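Local atomic coordinates of peptidase M3B, oligoendopeptidase F (Enterococcus faecium, PDB entry 2QR4), a protein that probably hydrolyses peptide bonds within short peptides, as a zinc-dependent oligoendopeptidase of the M3 family. Residues R421-F432 and A562-L573. Sequence-based numbering, arbitrary orientation. Where two conformers were deposited one is given.
Sequences RAYVLNHYLDGF and AMSMFEQRLNEL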
# COMPACT_ATOMS: atom_id res chain seq x y z
N ARG A 421 -17.44 44.86 -15.50
CA ARG A 421 -18.53 44.02 -15.00
C ARG A 421 -18.38 42.57 -15.47
O ARG A 421 -18.52 41.65 -14.68
CB ARG A 421 -19.91 44.57 -15.37
CG ARG A 421 -20.20 45.93 -14.78
CD ARG A 421 -21.65 46.34 -15.03
NE ARG A 421 -22.57 45.53 -14.25
CZ ARG A 421 -22.80 45.73 -12.96
NH1 ARG A 421 -22.17 46.71 -12.33
NH2 ARG A 421 -23.65 44.95 -12.30
N ALA A 422 -18.08 42.38 -16.76
CA ALA A 422 -17.93 41.03 -17.30
C ALA A 422 -16.85 40.27 -16.55
O ALA A 422 -17.04 39.10 -16.17
CB ALA A 422 -17.62 41.06 -18.80
N TYR A 423 -15.72 40.93 -16.32
CA TYR A 423 -14.61 40.28 -15.65
C TYR A 423 -15.03 39.78 -14.28
O TYR A 423 -14.75 38.63 -13.93
CB TYR A 423 -13.38 41.18 -15.51
CG TYR A 423 -12.23 40.42 -14.89
CD1 TYR A 423 -11.97 40.49 -13.52
CD2 TYR A 423 -11.44 39.58 -15.66
CE1 TYR A 423 -10.94 39.77 -12.95
CE2 TYR A 423 -10.41 38.85 -15.11
CZ TYR A 423 -10.16 38.94 -13.76
OH TYR A 423 -9.12 38.20 -13.22
N VAL A 424 -15.70 40.61 -13.49
CA VAL A 424 -16.04 40.17 -12.14
C VAL A 424 -17.19 39.15 -12.09
O VAL A 424 -17.18 38.23 -11.27
CB VAL A 424 -16.12 41.32 -11.10
CG1 VAL A 424 -15.91 42.67 -11.75
CG2 VAL A 424 -17.37 41.24 -10.25
N LEU A 425 -18.13 39.27 -13.02
CA LEU A 425 -19.18 38.27 -13.15
C LEU A 425 -18.56 36.89 -13.41
O LEU A 425 -18.88 35.91 -12.74
CB LEU A 425 -20.11 38.66 -14.29
CG LEU A 425 -21.50 39.25 -14.00
CD1 LEU A 425 -21.78 39.48 -12.53
CD2 LEU A 425 -21.73 40.51 -14.82
N ASN A 426 -17.67 36.83 -14.39
CA ASN A 426 -17.06 35.56 -14.76
C ASN A 426 -16.05 35.02 -13.73
O ASN A 426 -15.95 33.82 -13.51
CB ASN A 426 -16.42 35.65 -16.15
CG ASN A 426 -15.82 34.35 -16.59
OD1 ASN A 426 -14.61 34.18 -16.51
ND2 ASN A 426 -16.65 33.41 -17.03
N HIS A 427 -15.32 35.92 -13.09
CA HIS A 427 -14.43 35.56 -11.99
C HIS A 427 -15.23 34.83 -10.90
O HIS A 427 -14.79 33.80 -10.39
CB HIS A 427 -13.75 36.82 -11.45
CG HIS A 427 -13.01 36.63 -10.16
ND1 HIS A 427 -11.72 36.14 -10.11
CD2 HIS A 427 -13.36 36.91 -8.88
CE1 HIS A 427 -11.31 36.11 -8.86
NE2 HIS A 427 -12.28 36.58 -8.09
N TYR A 428 -16.40 35.37 -10.56
CA TYR A 428 -17.28 34.73 -9.57
C TYR A 428 -17.81 33.37 -10.06
O TYR A 428 -17.82 32.39 -9.30
CB TYR A 428 -18.47 35.63 -9.20
CG TYR A 428 -19.48 34.93 -8.30
CD1 TYR A 428 -19.25 34.81 -6.93
CD2 TYR A 428 -20.64 34.35 -8.83
CE1 TYR A 428 -20.14 34.15 -6.11
CE2 TYR A 428 -21.56 33.68 -8.01
CZ TYR A 428 -21.29 33.58 -6.65
OH TYR A 428 -22.17 32.93 -5.82
N LEU A 429 -18.27 33.30 -11.31
CA LEU A 429 -18.89 32.06 -11.79
C LEU A 429 -17.82 30.99 -11.85
O LEU A 429 -18.08 29.82 -11.59
CB LEU A 429 -19.57 32.25 -13.15
CG LEU A 429 -20.69 33.30 -13.18
CD1 LEU A 429 -21.00 33.73 -14.60
CD2 LEU A 429 -21.93 32.79 -12.48
N ASP A 430 -16.61 31.43 -12.16
CA ASP A 430 -15.49 30.53 -12.28
C ASP A 430 -15.09 29.91 -10.93
O ASP A 430 -14.93 28.68 -10.82
CB ASP A 430 -14.32 31.25 -12.91
CG ASP A 430 -13.21 30.32 -13.28
OD1 ASP A 430 -13.48 29.36 -14.06
OD2 ASP A 430 -12.08 30.53 -12.80
N GLY A 431 -14.93 30.75 -9.92
CA GLY A 431 -14.66 30.26 -8.57
C GLY A 431 -15.76 29.32 -8.11
O GLY A 431 -15.48 28.30 -7.47
N PHE A 432 -17.01 29.64 -8.45
CA PHE A 432 -18.16 28.80 -8.12
C PHE A 432 -18.05 27.44 -8.84
O PHE A 432 -18.26 26.39 -8.24
CB PHE A 432 -19.44 29.55 -8.50
CG PHE A 432 -20.71 28.99 -7.89
CD1 PHE A 432 -21.17 27.72 -8.23
CD2 PHE A 432 -21.49 29.76 -7.04
CE1 PHE A 432 -22.36 27.23 -7.70
CE2 PHE A 432 -22.67 29.28 -6.51
CZ PHE A 432 -23.10 28.01 -6.84
N ALA A 562 -27.25 30.18 -3.10
CA ALA A 562 -26.02 30.34 -3.85
C ALA A 562 -26.30 30.08 -5.33
O ALA A 562 -25.94 30.88 -6.19
CB ALA A 562 -24.95 29.39 -3.32
N MSE A 563 -26.96 28.96 -5.60
CA MSE A 563 -27.37 28.60 -6.95
C MSE A 563 -28.15 29.71 -7.63
O MSE A 563 -27.92 30.02 -8.80
CB MSE A 563 -28.19 27.32 -6.93
CG MSE A 563 -27.41 26.08 -6.56
SE MSE A 563 -25.92 25.70 -7.79
CE MSE A 563 -25.24 24.10 -6.88
N SER A 564 -29.07 30.33 -6.91
CA SER A 564 -29.87 31.38 -7.49
C SER A 564 -28.96 32.52 -7.91
O SER A 564 -29.16 33.14 -8.97
CB SER A 564 -30.94 31.87 -6.51
OG SER A 564 -31.54 33.07 -7.01
N MSE A 565 -27.96 32.79 -7.09
CA MSE A 565 -27.02 33.84 -7.39
C MSE A 565 -26.15 33.49 -8.60
O MSE A 565 -25.78 34.35 -9.38
CB MSE A 565 -26.13 34.09 -6.19
CG MSE A 565 -25.18 35.27 -6.38
SE MSE A 565 -24.18 35.69 -4.75
CE MSE A 565 -25.60 35.30 -3.42
N PHE A 566 -25.81 32.22 -8.74
CA PHE A 566 -24.98 31.79 -9.85
C PHE A 566 -25.76 32.04 -11.12
O PHE A 566 -25.23 32.58 -12.08
CB PHE A 566 -24.63 30.31 -9.71
CG PHE A 566 -23.76 29.77 -10.80
CD1 PHE A 566 -22.39 29.72 -10.65
CD2 PHE A 566 -24.32 29.28 -11.97
CE1 PHE A 566 -21.58 29.20 -11.64
CE2 PHE A 566 -23.51 28.76 -12.98
CZ PHE A 566 -22.14 28.72 -12.82
N GLU A 567 -27.04 31.66 -11.08
CA GLU A 567 -27.94 31.82 -12.21
C GLU A 567 -28.15 33.29 -12.57
O GLU A 567 -28.04 33.68 -13.73
CB GLU A 567 -29.29 31.12 -11.94
CG GLU A 567 -30.38 31.43 -12.98
CD GLU A 567 -31.67 30.62 -12.79
OE1 GLU A 567 -32.08 30.37 -11.64
OE2 GLU A 567 -32.28 30.23 -13.81
N GLN A 568 -28.45 34.13 -11.59
CA GLN A 568 -28.65 35.53 -11.94
C GLN A 568 -27.40 36.20 -12.50
O GLN A 568 -27.47 36.97 -13.46
CB GLN A 568 -29.36 36.36 -10.84
CG GLN A 568 -28.88 36.19 -9.44
CD GLN A 568 -29.83 36.83 -8.43
OE1 GLN A 568 -30.45 36.15 -7.62
NE2 GLN A 568 -29.93 38.14 -8.46
N ARG A 569 -26.24 35.87 -11.96
CA ARG A 569 -25.02 36.48 -12.47
C ARG A 569 -24.64 35.89 -13.84
O ARG A 569 -24.14 36.59 -14.71
CB ARG A 569 -23.90 36.38 -11.44
CG ARG A 569 -24.24 37.18 -10.14
CD ARG A 569 -23.09 37.11 -9.12
NE ARG A 569 -23.31 38.07 -8.06
CZ ARG A 569 -22.56 38.16 -6.96
NH1 ARG A 569 -21.56 37.32 -6.78
NH2 ARG A 569 -22.84 39.09 -6.05
N LEU A 570 -24.94 34.62 -14.04
CA LEU A 570 -24.77 33.97 -15.32
C LEU A 570 -25.64 34.67 -16.37
O LEU A 570 -25.15 35.07 -17.43
CB LEU A 570 -25.11 32.49 -15.19
CG LEU A 570 -25.21 31.61 -16.44
CD1 LEU A 570 -23.97 31.80 -17.28
CD2 LEU A 570 -25.35 30.15 -16.02
N ASN A 571 -26.93 34.82 -16.05
CA ASN A 571 -27.87 35.53 -16.93
C ASN A 571 -27.43 36.96 -17.27
O ASN A 571 -27.55 37.40 -18.41
CB ASN A 571 -29.29 35.53 -16.32
CG ASN A 571 -30.03 34.21 -16.53
OD1 ASN A 571 -29.60 33.37 -17.33
ND2 ASN A 571 -31.16 34.04 -15.82
N GLU A 572 -26.88 37.67 -16.28
CA GLU A 572 -26.38 39.03 -16.50
C GLU A 572 -25.15 39.04 -17.42
O GLU A 572 -25.00 39.91 -18.27
CB GLU A 572 -26.10 39.75 -15.17
CG GLU A 572 -25.49 41.16 -15.35
CD GLU A 572 -25.12 41.84 -14.03
OE1 GLU A 572 -25.24 41.21 -12.96
OE2 GLU A 572 -24.71 43.03 -14.08
N LEU A 573 -24.27 38.06 -17.25
CA LEU A 573 -23.08 37.94 -18.10
C LEU A 573 -23.44 37.68 -19.57
O LEU A 573 -22.89 38.30 -20.48
CB LEU A 573 -22.15 36.83 -17.59
CG LEU A 573 -20.86 36.61 -18.37
CD1 LEU A 573 -20.03 37.91 -18.50
CD2 LEU A 573 -20.03 35.50 -17.75
O HOH W 1 -24.21 44.42 -16.31
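Arg-569 reaches across from helix 557-579 to Tyr-428 and illustrates how a long cationic side chain serves both packing and charge between two helices. Its CB rests against Leu-425 CD1 at 3.9 Å, with CG near the same methyl. With the chain extended from CG to NE, CD passes above the rim of the tyrosine ring, just beyond Tyr-428 CD2, at 3.7 Å. NH1 then stands above the ring centre, 3.4 Å from Tyr-428 CD1, in a cation-pi contact whose guanidinium is turned nearly upright on the ring, the planes 80° apart. The selenium of Met-565 lies over one guanidinium face and also meets the tyrosine hydroxyl, while NH2 continues to a salt bridge with Glu-409 of helix 394-414, a pairing likely to steady the buried charge.

Beside this arm, Leu-429 sits as a knob among Phe-566, Arg-569, Leu-570 and Leu-573. Its CD2 lies over the face of Phe-566, 3.8 Å from the ring centroid. Phe-566 CB in turn covers a face of Phe-432, the two rings inclined at 51°.

At the other end, in a salt bridge, Arg-421 grips a single oxygen of Glu-572 side-on: NH2 gives OE2 a fairly straight bond of 2.8 Å to its syn lone pair, NE a longer, more bent one of 3.3 Å. A water bridges NE and OE2, and the carbonyls of Leu-412 and Glu-415 hold NH1. Leu-573 fills the reciprocal hole formed by Ala-422, Leu-425, Asn-426 and Leu-429, completing the knobs-into-holes packing of an obliquely antiparallel helix pair whose segment axes, at 144°, come within 9.5 Å.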